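Local coordinates for protein muconate cycloisomerase (Azorhizobium caulinodans, PDB 3MY9) that belongs to the enolase superfamily, pairing a capping N-terminal domain with a magnesium-binding barrel domain, at residues Pro137-Ile142 with His162-Met167; Asp267-Lys272 with Ser284-Ala289; Val338-Ile343 with Gly359-Glu364. All coordinates share one frame; numbering follows the deposited sequence.

How the contacts relate
The contacts follow one another along the chain, and none touches another. Contacts 1 and 2 belong to the same barrel sheet: contact 1 pairs two neighbouring parallel strands, and contact 2 packs an outer helix against strand 268-270. Their centres lie 20 Å apart, their nearest atoms about 8 Å. Both relate to the magnesium ion held by E223 and D248: the K166 side chain of contact 1 is about 5 Å from a bound magnesium ion, and K272 of contact 2 forms a salt bridge with D248. Contact 3 joins two loops on the other side of the chain's centre from contact 2, the two centres being 30 Å apart.

Contact 1 of 3, residues Pro137-Ile142 with His162-Met167; sequences PLSFSI and HTVFKM
F140 turns its ring away from its own backbone N (chi1 -175°), whereas F165 keeps its ring next to its backbone N (chi1 -66°), and the two phenyl rings meet obliquely, CD1 to CD1 at 4.0 Å. The strands that carry them, 135-142 and 164-168, flank helix 147-157 in sequence, forming a beta-alpha-beta unit of the barrel, and pair parallel and in register. F140 N donates to V164 O, K166 N to F140 O, and I142 N to K166 O at 2.9 Å, the last nearly straight at 177°. Large apolar residues suit the face bearing F140, I142, F165 and M167, which packs under helix 147-157 and helix 174-188. There I142 CG1 lies 4.0 Å from F165 CD1, while I142 CG2 meets M167 CG. The other face is different in character. It carries K166, whose long chain leads its amine away from the strand pair to salt bridges with D197, E223 and E326. At the foot of that chain S139, small enough to fit beside it, puts OG 3.5 Å from K166 CB and equally near V164 CG1. V164 O, already taking F140 N, is also gripped by a water at 2.8 Å; this water hydrogen-bonds to H162 ND1 and donates to L138 O, a bond modelled rather short at 2.5 Å.

Contact 2 of 3, residues Asp267-Lys272 with Ser284-Ala289; sequences DAISVK and SLMAIA
Apolar contact alone joins the two segments, and I269 and V271 bring it from the strand side. Their CB atoms point toward helix 279-292, as alternate residues of an extended chain do, and L285, M286 and A289 receive them. I269 and L285 approach end to end, but their terminal methyls are modelled too close for the detail to be trusted. I269 CD1 also lies 4.2 Å from A289 CB, where a residue as small as alanine lets the helix backbone come near. The first bond of the M286 side chain does not aim at the strand, but bends at chi2 (-54°) and chi3 (-60°) bring its end nearer: SD comes within 3.5 Å of V271 CG1, the two side chains crossing at about a right angle. A flexible, unbranched methionine suits this place, since its sulfur also touches I269 CD1, at 4.2 Å. This is the outer layer of an enolase-type barrel, a helix laid against a strand of the parallel sheet and running nearly antiparallel to it, 169° between their directions, with the axes 10.4 Å apart. L257 of helix 254-263 adds to the same apolar layer, touching both I269 and L285. Polar interactions lie on the other side of the strand. S270 points away from the helix, and K272 NZ donates hydrogen bonds to S270 O at 3.0 Å, from above the carbonyl plane, and to S270 OG at 3.2 Å. The same amine hydrogen-bonds to C251 O and forms a salt bridge with D248, a magnesium ligand.

Contact 3 of 3, residues Val338-Ile343 with Gly359-Glu364; sequences VLEERI and GISISE
Two loops of the C-terminal domain meet here: 338-343, which links strand 333-334 to strand 345-346, and the loop 359-364, which runs into helix 364-370. Their backbones are joined by one hydrogen bond, E340 N to S361 O, 3.0 Å long and almost straight at 174°; the donor is tilted 25° from the carbonyl plane. The same oxygen receives a CA-H...O contact from L339 CA at 3.5 Å. On one side of this bond, the side chains of V338, L339, I360 and I362 pack together. L339 forks against I360, its CD2 lying 3.5 Å from I360 CD1 and its CD1 near I360 CG2, so that both leucine branches are used. I362 follows, with CG1 3.9 Å from L339 CD2 and CD1 4.1 Å from V338 CG2. CG1 of I362 is anti to the carbonyl carbon (chi1 -63°), which turns the longer branch toward V338 and L339. Branched aliphatic residues suit this layer, since I360 and I362 also rest on I306 of helix 305-316. The outer side carries polar residues: S361 OG approaches E340 CB at 3.6 Å, and S363 is the N-cap of helix 364-370, its side chain capping a backbone N there. Aliphatic packing probably contributes much of the cohesion, helped by S366 OG, which hydrogen-bonds to both V338 O and S363 O, while the exposed E340 and S361 can face solvent.

Contact 1 of 3, residues Pro137-Ile142 with His162-Met167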
ATOM      1  N   PRO A 137     -17.424   5.143 -36.081  1.00 44.96           N
ATOM      2  CA  PRO A 137     -16.427   6.123 -36.527  1.00 45.18           C
ATOM      3  C   PRO A 137     -15.120   5.440 -36.966  1.00 44.12           C
ATOM      4  O   PRO A 137     -14.638   4.522 -36.303  1.00 42.89           O
ATOM      5  CB  PRO A 137     -16.213   7.007 -35.296  1.00 43.64           C
ATOM      6  CG  PRO A 137     -17.453   6.819 -34.469  1.00 45.40           C
ATOM      7  CD  PRO A 137     -17.880   5.394 -34.702  1.00 43.90           C
ATOM      8  N   LEU A 138     -14.621   5.852 -38.120  1.00 44.95           N
ATOM      9  CA  LEU A 138     -13.414   5.291 -38.718  1.00 44.64           C
ATOM     10  C   LEU A 138     -12.308   6.353 -38.711  1.00 44.49           C
ATOM     11  O   LEU A 138     -12.451   7.430 -39.319  1.00 44.83           O
ATOM     12  CB  LEU A 138     -13.712   4.845 -40.150  1.00 45.99           C
ATOM     13  CG  LEU A 138     -12.528   4.296 -40.941  1.00 45.51           C
ATOM     14  CD1 LEU A 138     -12.125   2.924 -40.421  1.00 42.87           C
ATOM     15  CD2 LEU A 138     -12.850   4.245 -42.426  1.00 47.92           C
ATOM     16  N   SER A 139     -11.218   6.050 -38.004  1.00 43.85           N
ATOM     17  CA  SER A 139     -10.074   6.953 -37.882  1.00 43.66           C
ATOM     18  C   SER A 139      -9.312   7.021 -39.176  1.00 46.10           C
ATOM     19  O   SER A 139      -9.084   6.005 -39.839  1.00 47.08           O
ATOM     20  CB  SER A 139      -9.117   6.499 -36.774  1.00 42.87           C
ATOM     21  OG  SER A 139      -8.160   7.510 -36.489  1.00 40.47           O
ATOM     22  N   PHE A 140      -8.940   8.236 -39.551  1.00 47.48           N
ATOM     23  CA  PHE A 140      -8.070   8.444 -40.681  1.00 49.93           C
ATOM     24  C   PHE A 140      -6.632   8.720 -40.225  1.00 50.00           C
ATOM     25  O   PHE A 140      -6.379   9.643 -39.452  1.00 48.93           O
ATOM     26  CB  PHE A 140      -8.588   9.588 -41.519  1.00 51.49           C
ATOM     27  CG  PHE A 140      -7.823   9.784 -42.764  1.00 55.50           C
ATOM     28  CD1 PHE A 140      -6.723  10.636 -42.794  1.00 58.21           C
ATOM     29  CD2 PHE A 140      -8.190   9.118 -43.922  1.00 60.87           C
ATOM     30  CE1 PHE A 140      -5.986  10.809 -43.958  1.00 60.80           C
ATOM     31  CE2 PHE A 140      -7.467   9.305 -45.101  1.00 64.51           C
ATOM     32  CZ  PHE A 140      -6.364  10.151 -45.115  1.00 64.07           C
ATOM     33  N   SER A 141      -5.694   7.912 -40.703  1.00 51.37           N
ATOM     34  CA  SER A 141      -4.319   8.010 -40.263  1.00 52.26           C
ATOM     35  C   SER A 141      -3.608   9.195 -40.925  1.00 53.40           C
ATOM     36  O   SER A 141      -3.659   9.358 -42.129  1.00 55.06           O
ATOM     37  CB  SER A 141      -3.582   6.713 -40.596  1.00 53.47           C
ATOM     38  OG  SER A 141      -2.225   6.773 -40.166  1.00 57.09           O
ATOM     39  N   ILE A 142      -2.973  10.035 -40.118  1.00 52.98           N
ATOM     40  CA  ILE A 142      -2.145  11.146 -40.615  1.00 54.00           C
ATOM     41  C   ILE A 142      -0.691  10.731 -40.387  1.00 54.52           C
ATOM     42  O   ILE A 142      -0.198  10.771 -39.253  1.00 53.04           O
ATOM     43  CB  ILE A 142      -2.460  12.478 -39.860  1.00 53.19           C
ATOM     44  CG1 ILE A 142      -3.892  12.925 -40.166  1.00 53.26           C
ATOM     45  CG2 ILE A 142      -1.421  13.591 -40.194  1.00 51.79           C
ATOM     46  CD1 ILE A 142      -4.144  13.348 -41.631  1.00 54.62           C
ATOM     47  N   HIS A 162     -15.702  13.617 -41.946  1.00 58.42           N
ATOM     48  CA  HIS A 162     -14.662  12.925 -41.170  1.00 56.30           C
ATOM     49  C   HIS A 162     -14.320  13.782 -39.983  1.00 54.95           C
ATOM     50  O   HIS A 162     -14.025  14.966 -40.153  1.00 56.63           O
ATOM     51  CB  HIS A 162     -13.379  12.786 -41.969  1.00 56.82           C
ATOM     52  CG  HIS A 162     -13.443  11.766 -43.044  1.00 58.51           C
ATOM     53  ND1 HIS A 162     -12.847  10.533 -42.918  1.00 57.23           N
ATOM     54  CD2 HIS A 162     -14.015  11.795 -44.278  1.00 61.54           C
ATOM     55  CE1 HIS A 162     -13.054   9.842 -44.029  1.00 60.87           C
ATOM     56  NE2 HIS A 162     -13.763  10.583 -44.868  1.00 61.07           N
ATOM     57  N   THR A 163     -14.337  13.215 -38.790  1.00 52.60           N
ATOM     58  CA  THR A 163     -13.891  13.959 -37.646  1.00 50.82           C
ATOM     59  C   THR A 163     -12.685  13.312 -36.963  1.00 48.74           C
ATOM     60  O   THR A 163     -11.874  14.014 -36.356  1.00 47.21           O
ATOM     61  CB  THR A 163     -15.028  14.143 -36.637  1.00 50.78           C
ATOM     62  OG1 THR A 163     -15.537  12.863 -36.256  1.00 48.51           O
ATOM     63  CG2 THR A 163     -16.154  14.999 -37.244  1.00 53.70           C
ATOM     64  N   VAL A 164     -12.574  11.989 -37.049  1.00 47.45           N
ATOM     65  CA  VAL A 164     -11.545  11.281 -36.314  1.00 45.17           C
ATOM     66  C   VAL A 164     -10.244  11.146 -37.090  1.00 44.91           C
ATOM     67  O   VAL A 164     -10.229  10.525 -38.144  1.00 46.45           O
ATOM     68  CB  VAL A 164     -12.000   9.879 -35.919  1.00 44.24           C
ATOM     69  CG1 VAL A 164     -10.875   9.181 -35.088  1.00 40.53           C
ATOM     70  CG2 VAL A 164     -13.284   9.944 -35.121  1.00 44.13           C
ATOM     71  N   PHE A 165      -9.164  11.692 -36.534  1.00 42.76           N
ATOM     72  CA  PHE A 165      -7.841  11.618 -37.111  1.00 42.72           C
ATOM     73  C   PHE A 165      -6.825  11.107 -36.104  1.00 42.23           C
ATOM     74  O   PHE A 165      -6.858  11.489 -34.930  1.00 40.72           O
ATOM     75  CB  PHE A 165      -7.438  12.996 -37.595  1.00 44.26           C
ATOM     76  CG  PHE A 165      -8.280  13.480 -38.727  1.00 45.88           C
ATOM     77  CD1 PHE A 165      -7.895  13.237 -40.041  1.00 48.06           C
ATOM     78  CD2 PHE A 165      -9.500  14.096 -38.480  1.00 46.78           C
ATOM     79  CE1 PHE A 165      -8.708  13.629 -41.106  1.00 50.40           C
ATOM     80  CE2 PHE A 165     -10.327  14.504 -39.541  1.00 47.95           C
ATOM     81  CZ  PHE A 165      -9.926  14.259 -40.852  1.00 50.57           C
ATOM     82  N   LYS A 166      -5.938  10.221 -36.543  1.00 42.63           N
ATOM     83  CA  LYS A 166      -4.849   9.787 -35.676  1.00 42.02           C
ATOM     84  C   LYS A 166      -3.474  10.132 -36.246  1.00 42.26           C
ATOM     85  O   LYS A 166      -3.117   9.648 -37.296  1.00 43.46           O
ATOM     86  CB  LYS A 166      -4.927   8.297 -35.417  1.00 41.48           C
ATOM     87  CG  LYS A 166      -4.022   7.890 -34.258  1.00 43.55           C
ATOM     88  CD  LYS A 166      -3.688   6.401 -34.369  1.00 47.82           C
ATOM     89  CE  LYS A 166      -4.438   5.576 -33.419  1.00 47.25           C
ATOM     90  NZ  LYS A 166      -4.037   4.157 -33.748  1.00 50.06           N
ATOM     91  N   MET A 167      -2.697  10.956 -35.536  1.00 41.44           N
ATOM     92  CA  MET A 167      -1.392  11.398 -36.032  1.00 42.39           C
ATOM     93  C   MET A 167      -0.357  10.428 -35.468  1.00 41.38           C
ATOM     94  O   MET A 167      -0.309  10.201 -34.266  1.00 38.01           O
ATOM     95  CB  MET A 167      -1.083  12.858 -35.601  1.00 41.92           C
ATOM     96  CG  MET A 167       0.127  13.571 -36.331  1.00 45.25           C
ATOM     97  SD  MET A 167       0.652  15.096 -35.451  1.00 40.54           S
ATOM     98  CE  MET A 167       2.273  15.314 -36.181  1.00 47.76           C
TER
HETATM   99  O   HOH W   1     -12.447   9.886 -39.812  1.00 26.76           O

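Contact 2 of 3, residues Asp267-Lys272 with Ser284-Ala289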
ATOM      1  N   ASP A 267      -6.252   4.942 -19.385  1.00 31.61           N
ATOM      2  CA  ASP A 267      -7.574   5.522 -19.281  1.00 32.20           C
ATOM      3  C   ASP A 267      -8.556   4.922 -20.296  1.00 32.66           C
ATOM      4  O   ASP A 267      -9.747   5.235 -20.242  1.00 33.55           O
ATOM      5  CB  ASP A 267      -7.486   7.039 -19.506  1.00 32.12           C
ATOM      6  CG  ASP A 267      -6.483   7.700 -18.589  1.00 32.99           C
ATOM      7  OD1 ASP A 267      -6.722   7.706 -17.375  1.00 31.95           O
ATOM      8  OD2 ASP A 267      -5.424   8.155 -19.071  1.00 30.77           O
ATOM      9  N   ALA A 268      -8.051   4.104 -21.223  1.00 32.50           N
ATOM     10  CA  ALA A 268      -8.841   3.532 -22.349  1.00 33.13           C
ATOM     11  C   ALA A 268      -8.012   2.384 -22.905  1.00 33.32           C
ATOM     12  O   ALA A 268      -6.804   2.331 -22.668  1.00 33.24           O
ATOM     13  CB  ALA A 268      -9.104   4.578 -23.463  1.00 31.95           C
ATOM     14  N   ILE A 269      -8.665   1.433 -23.570  1.00 34.05           N
ATOM     15  CA  ILE A 269      -7.965   0.280 -24.126  1.00 35.05           C
ATOM     16  C   ILE A 269      -8.402   0.049 -25.570  1.00 36.73           C
ATOM     17  O   ILE A 269      -9.528   0.358 -25.941  1.00 36.89           O
ATOM     18  CB  ILE A 269      -8.213  -0.989 -23.309  1.00 35.97           C
ATOM     19  CG1 ILE A 269      -9.686  -1.424 -23.404  1.00 36.53           C
ATOM     20  CG2 ILE A 269      -7.775  -0.817 -21.834  1.00 33.20           C
ATOM     21  CD1 ILE A 269      -9.953  -2.717 -22.769  1.00 39.00           C
ATOM     22  N   SER A 270      -7.516  -0.479 -26.402  1.00 38.99           N
ATOM     23  CA  SER A 270      -7.941  -0.941 -27.727  1.00 41.00           C
ATOM     24  C   SER A 270      -8.237  -2.421 -27.622  1.00 41.21           C
ATOM     25  O   SER A 270      -7.448  -3.161 -27.070  1.00 39.89           O
ATOM     26  CB  SER A 270      -6.860  -0.708 -28.766  1.00 41.86           C
ATOM     27  OG  SER A 270      -5.665  -1.306 -28.298  1.00 47.31           O
ATOM     28  N   VAL A 271      -9.382  -2.832 -28.148  1.00 43.05           N
ATOM     29  CA  VAL A 271      -9.834  -4.211 -28.087  1.00 45.67           C
ATOM     30  C   VAL A 271      -9.460  -4.901 -29.399  1.00 48.17           C
ATOM     31  O   VAL A 271      -9.834  -4.448 -30.483  1.00 49.35           O
ATOM     32  CB  VAL A 271     -11.375  -4.314 -27.895  1.00 45.98           C
ATOM     33  CG1 VAL A 271     -11.856  -3.374 -26.826  1.00 45.49           C
ATOM     34  CG2 VAL A 271     -12.081  -3.983 -29.171  1.00 49.30           C
ATOM     35  N   LYS A 272      -8.691  -5.978 -29.279  1.00 50.54           N
ATOM     36  CA  LYS A 272      -8.200  -6.751 -30.416  1.00 52.25           C
ATOM     37  C   LYS A 272      -8.987  -8.041 -30.436  1.00 53.48           C
ATOM     38  O   LYS A 272      -8.704  -8.919 -29.636  1.00 51.92           O
ATOM     39  CB  LYS A 272      -6.715  -7.087 -30.200  1.00 52.98           C
ATOM     40  CG  LYS A 272      -5.701  -6.053 -30.670  1.00 52.74           C
ATOM     41  CD  LYS A 272      -5.511  -4.913 -29.684  1.00 49.25           C
ATOM     42  CE  LYS A 272      -4.669  -5.335 -28.459  1.00 46.92           C
ATOM     43  NZ  LYS A 272      -4.656  -4.195 -27.510  1.00 42.52           N
ATOM     44  N   SER A 284     -16.640  -9.796 -22.852  1.00 40.70           N
ATOM     45  CA  SER A 284     -16.308 -10.008 -21.440  1.00 40.65           C
ATOM     46  C   SER A 284     -15.275  -8.967 -20.987  1.00 39.73           C
ATOM     47  O   SER A 284     -15.406  -8.387 -19.909  1.00 38.87           O
ATOM     48  CB  SER A 284     -15.727 -11.410 -21.221  1.00 41.29           C
ATOM     49  OG  SER A 284     -16.671 -12.391 -21.564  1.00 43.94           O
ATOM     50  N   LEU A 285     -14.258  -8.762 -21.828  1.00 39.11           N
ATOM     51  CA  LEU A 285     -13.238  -7.760 -21.614  1.00 38.86           C
ATOM     52  C   LEU A 285     -13.906  -6.397 -21.401  1.00 37.48           C
ATOM     53  O   LEU A 285     -13.626  -5.690 -20.423  1.00 35.60           O
ATOM     54  CB  LEU A 285     -12.313  -7.697 -22.830  1.00 39.83           C
ATOM     55  CG  LEU A 285     -11.104  -6.767 -22.780  1.00 41.49           C
ATOM     56  CD1 LEU A 285     -10.162  -7.058 -23.932  1.00 43.86           C
ATOM     57  CD2 LEU A 285     -11.564  -5.351 -22.890  1.00 44.14           C
ATOM     58  N   MET A 286     -14.806  -6.034 -22.301  1.00 37.11           N
ATOM     59  CA  MET A 286     -15.502  -4.742 -22.173  1.00 36.94           C
ATOM     60  C   MET A 286     -16.464  -4.628 -20.948  1.00 37.95           C
ATOM     61  O   MET A 286     -16.687  -3.534 -20.457  1.00 39.06           O
ATOM     62  CB  MET A 286     -16.151  -4.362 -23.487  1.00 36.70           C
ATOM     63  CG  MET A 286     -15.091  -3.964 -24.545  1.00 36.27           C
ATOM     64  SD  MET A 286     -13.923  -2.677 -24.044  1.00 26.80           S
ATOM     65  CE  MET A 286     -15.055  -1.382 -23.742  1.00 31.53           C
ATOM     66  N   ALA A 287     -16.941  -5.732 -20.378  1.00 38.28           N
ATOM     67  CA  ALA A 287     -17.716  -5.630 -19.129  1.00 38.40           C
ATOM     68  C   ALA A 287     -16.830  -5.138 -17.980  1.00 38.04           C
ATOM     69  O   ALA A 287     -17.270  -4.353 -17.144  1.00 37.28           O
ATOM     70  CB  ALA A 287     -18.312  -6.964 -18.755  1.00 39.28           C
ATOM     71  N   ILE A 288     -15.590  -5.623 -17.939  1.00 37.26           N
ATOM     72  CA  ILE A 288     -14.634  -5.175 -16.969  1.00 37.56           C
ATOM     73  C   ILE A 288     -14.326  -3.680 -17.174  1.00 36.74           C
ATOM     74  O   ILE A 288     -14.335  -2.911 -16.216  1.00 36.43           O
ATOM     75  CB  ILE A 288     -13.319  -5.947 -17.033  1.00 38.08           C
ATOM     76  CG1 ILE A 288     -13.539  -7.417 -16.701  1.00 41.21           C
ATOM     77  CG2 ILE A 288     -12.307  -5.346 -16.060  1.00 36.73           C
ATOM     78  CD1 ILE A 288     -12.429  -8.288 -17.155  1.00 42.62           C
ATOM     79  N   ALA A 289     -14.065  -3.306 -18.425  1.00 36.21           N
ATOM     80  CA  ALA A 289     -13.654  -1.979 -18.772  1.00 36.30           C
ATOM     81  C   ALA A 289     -14.770  -0.954 -18.493  1.00 36.96           C
ATOM     82  O   ALA A 289     -14.476   0.120 -17.995  1.00 37.24           O
ATOM     83  CB  ALA A 289     -13.181  -1.918 -20.257  1.00 34.83           C
TER

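Contact 3 of 3, residues Val338-Ile343 with Gly359-Glu364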
ATOM      1  N   VAL A 338     -12.892 -11.565 -51.474  1.00 83.97           N
ATOM      2  CA  VAL A 338     -13.760 -12.702 -51.834  1.00 84.23           C
ATOM      3  C   VAL A 338     -15.252 -12.459 -51.540  1.00 82.07           C
ATOM      4  O   VAL A 338     -16.076 -13.320 -51.824  1.00 82.22           O
ATOM      5  CB  VAL A 338     -13.307 -14.004 -51.117  1.00 84.02           C
ATOM      6  CG1 VAL A 338     -11.977 -14.483 -51.677  1.00 86.06           C
ATOM      7  CG2 VAL A 338     -13.216 -13.786 -49.589  1.00 80.01           C
ATOM      8  N   LEU A 339     -15.593 -11.302 -50.963  1.00 79.21           N
ATOM      9  CA  LEU A 339     -16.990 -10.946 -50.727  1.00 77.72           C
ATOM     10  C   LEU A 339     -17.671 -10.543 -52.037  1.00 79.98           C
ATOM     11  O   LEU A 339     -17.070  -9.871 -52.878  1.00 80.89           O
ATOM     12  CB  LEU A 339     -17.113  -9.797 -49.721  1.00 75.20           C
ATOM     13  CG  LEU A 339     -16.571  -9.960 -48.284  1.00 72.61           C
ATOM     14  CD1 LEU A 339     -17.085  -8.846 -47.390  1.00 68.72           C
ATOM     15  CD2 LEU A 339     -16.949 -11.289 -47.695  1.00 71.61           C
ATOM     16  N   GLU A 340     -18.920 -10.976 -52.208  1.00 80.27           N
ATOM     17  CA  GLU A 340     -19.764 -10.521 -53.310  1.00 82.33           C
ATOM     18  C   GLU A 340     -19.910  -8.997 -53.234  1.00 81.44           C
ATOM     19  O   GLU A 340     -19.852  -8.317 -54.268  1.00 82.60           O
ATOM     20  CB  GLU A 340     -21.132 -11.227 -53.261  1.00 82.61           C
ATOM     21  CG  GLU A 340     -22.071 -10.947 -54.428  1.00 86.45           C
ATOM     22  CD  GLU A 340     -21.851 -11.848 -55.650  1.00 90.00           C
ATOM     23  OE1 GLU A 340     -21.855 -13.093 -55.509  1.00 89.75           O
ATOM     24  OE2 GLU A 340     -21.700 -11.301 -56.762  1.00 92.89           O
ATOM     25  N   GLU A 341     -20.089  -8.473 -52.011  1.00 78.74           N
ATOM     26  CA  GLU A 341     -20.106  -7.020 -51.761  1.00 78.25           C
ATOM     27  C   GLU A 341     -19.253  -6.617 -50.566  1.00 75.34           C
ATOM     28  O   GLU A 341     -19.294  -7.252 -49.519  1.00 72.65           O
ATOM     29  CB  GLU A 341     -21.527  -6.509 -51.539  1.00 78.36           C
ATOM     30  CG  GLU A 341     -22.340  -6.485 -52.810  1.00 83.72           C
ATOM     31  CD  GLU A 341     -23.682  -5.792 -52.657  1.00 86.77           C
ATOM     32  OE1 GLU A 341     -24.122  -5.163 -53.663  1.00 90.63           O
ATOM     33  OE2 GLU A 341     -24.283  -5.888 -51.550  1.00 85.02           O
ATOM     34  N   ARG A 342     -18.514  -5.529 -50.738  1.00 75.17           N
ATOM     35  CA  ARG A 342     -17.613  -5.026 -49.715  1.00 73.36           C
ATOM     36  C   ARG A 342     -18.349  -4.407 -48.525  1.00 70.11           C
ATOM     37  O   ARG A 342     -19.423  -3.837 -48.697  1.00 70.09           O
ATOM     38  CB  ARG A 342     -16.702  -3.960 -50.330  1.00 75.05           C
ATOM     39  CG  ARG A 342     -15.705  -4.484 -51.360  1.00 79.31           C
ATOM     40  CD  ARG A 342     -14.438  -5.053 -50.692  1.00 81.09           C
ATOM     41  NE  ARG A 342     -13.285  -4.932 -51.585  1.00 85.42           N
ATOM     42  CZ  ARG A 342     -12.162  -4.257 -51.331  1.00 86.12           C
ATOM     43  NH1 ARG A 342     -11.205  -4.226 -52.257  1.00 88.64           N
ATOM     44  NH2 ARG A 342     -11.967  -3.636 -50.166  1.00 83.92           N
ATOM     45  N   ILE A 343     -17.770  -4.527 -47.326  1.00 66.63           N
ATOM     46  CA  ILE A 343     -18.191  -3.702 -46.194  1.00 63.82           C
ATOM     47  C   ILE A 343     -17.886  -2.261 -46.573  1.00 63.04           C
ATOM     48  O   ILE A 343     -16.792  -1.960 -47.061  1.00 63.84           O
ATOM     49  CB  ILE A 343     -17.419  -4.014 -44.889  1.00 61.99           C
ATOM     50  CG1 ILE A 343     -17.757  -5.423 -44.386  1.00 62.62           C
ATOM     51  CG2 ILE A 343     -17.765  -2.984 -43.819  1.00 59.05           C
ATOM     52  CD1 ILE A 343     -18.535  -5.440 -43.058  1.00 60.77           C
ATOM     53  N   GLY A 359     -23.589 -10.962 -42.278  1.00 59.38           N
ATOM     54  CA  GLY A 359     -24.141 -10.024 -43.251  1.00 61.57           C
ATOM     55  C   GLY A 359     -23.302  -9.872 -44.519  1.00 63.98           C
ATOM     56  O   GLY A 359     -23.295  -8.811 -45.113  1.00 64.46           O
ATOM     57  N   ILE A 360     -22.608 -10.939 -44.919  1.00 66.27           N
ATOM     58  CA  ILE A 360     -21.740 -10.963 -46.112  1.00 68.74           C
ATOM     59  C   ILE A 360     -22.033 -12.248 -46.883  1.00 71.86           C
ATOM     60  O   ILE A 360     -22.579 -13.195 -46.317  1.00 71.53           O
ATOM     61  CB  ILE A 360     -20.227 -10.938 -45.722  1.00 68.41           C
ATOM     62  CG1 ILE A 360     -19.797 -12.253 -45.052  1.00 68.23           C
ATOM     63  CG2 ILE A 360     -19.927  -9.793 -44.776  1.00 65.60           C
ATOM     64  CD1 ILE A 360     -18.357 -12.260 -44.601  1.00 67.11           C
ATOM     65  N   SER A 361     -21.691 -12.285 -48.168  1.00 75.08           N
ATOM     66  CA  SER A 361     -21.840 -13.504 -48.956  1.00 78.10           C
ATOM     67  C   SER A 361     -20.563 -13.850 -49.710  1.00 80.03           C
ATOM     68  O   SER A 361     -19.842 -12.962 -50.161  1.00 79.92           O
ATOM     69  CB  SER A 361     -23.010 -13.372 -49.929  1.00 79.93           C
ATOM     70  OG  SER A 361     -23.121 -12.035 -50.382  1.00 82.31           O
ATOM     71  N   ILE A 362     -20.307 -15.152 -49.838  1.00 82.05           N
ATOM     72  CA  ILE A 362     -19.141 -15.672 -50.543  1.00 84.60           C
ATOM     73  C   ILE A 362     -19.518 -16.874 -51.393  1.00 87.67           C
ATOM     74  O   ILE A 362     -19.904 -17.910 -50.855  1.00 87.43           O
ATOM     75  CB  ILE A 362     -18.058 -16.148 -49.575  1.00 83.51           C
ATOM     76  CG1 ILE A 362     -17.530 -14.975 -48.747  1.00 81.34           C
ATOM     77  CG2 ILE A 362     -16.936 -16.847 -50.360  1.00 85.73           C
ATOM     78  CD1 ILE A 362     -16.506 -15.368 -47.733  1.00 80.32           C
ATOM     79  N   SER A 363     -19.393 -16.729 -52.713  1.00 91.24           N
ATOM     80  CA  SER A 363     -19.653 -17.824 -53.663  1.00 94.62           C
ATOM     81  C   SER A 363     -18.350 -18.513 -54.079  1.00 97.05           C
ATOM     82  O   SER A 363     -17.252 -18.011 -53.792  1.00 96.36           O
ATOM     83  CB  SER A 363     -20.380 -17.290 -54.907  1.00 96.66           C
ATOM     84  OG  SER A 363     -19.611 -16.307 -55.594  1.00 97.67           O
ATOM     85  N   GLU A 364     -18.465 -19.661 -54.751  1.00100.00           N
ATOM     86  CA  GLU A 364     -17.286 -20.347 -55.287  1.00102.93           C
ATOM     87  C   GLU A 364     -16.524 -19.426 -56.241  1.00104.69           C
ATOM     88  O   GLU A 364     -15.300 -19.322 -56.164  1.00105.05           O
ATOM     89  CB  GLU A 364     -17.663 -21.654 -56.007  1.00105.82           C
ATOM     90  CG  GLU A 364     -17.984 -22.823 -55.067  1.00105.97           C
ATOM     91  CD  GLU A 364     -16.783 -23.280 -54.240  1.00106.10           C
ATOM     92  OE1 GLU A 364     -15.853 -23.896 -54.811  1.00108.78           O
ATOM     93  OE2 GLU A 364     -16.779 -23.027 -53.015  1.00103.81           O
TER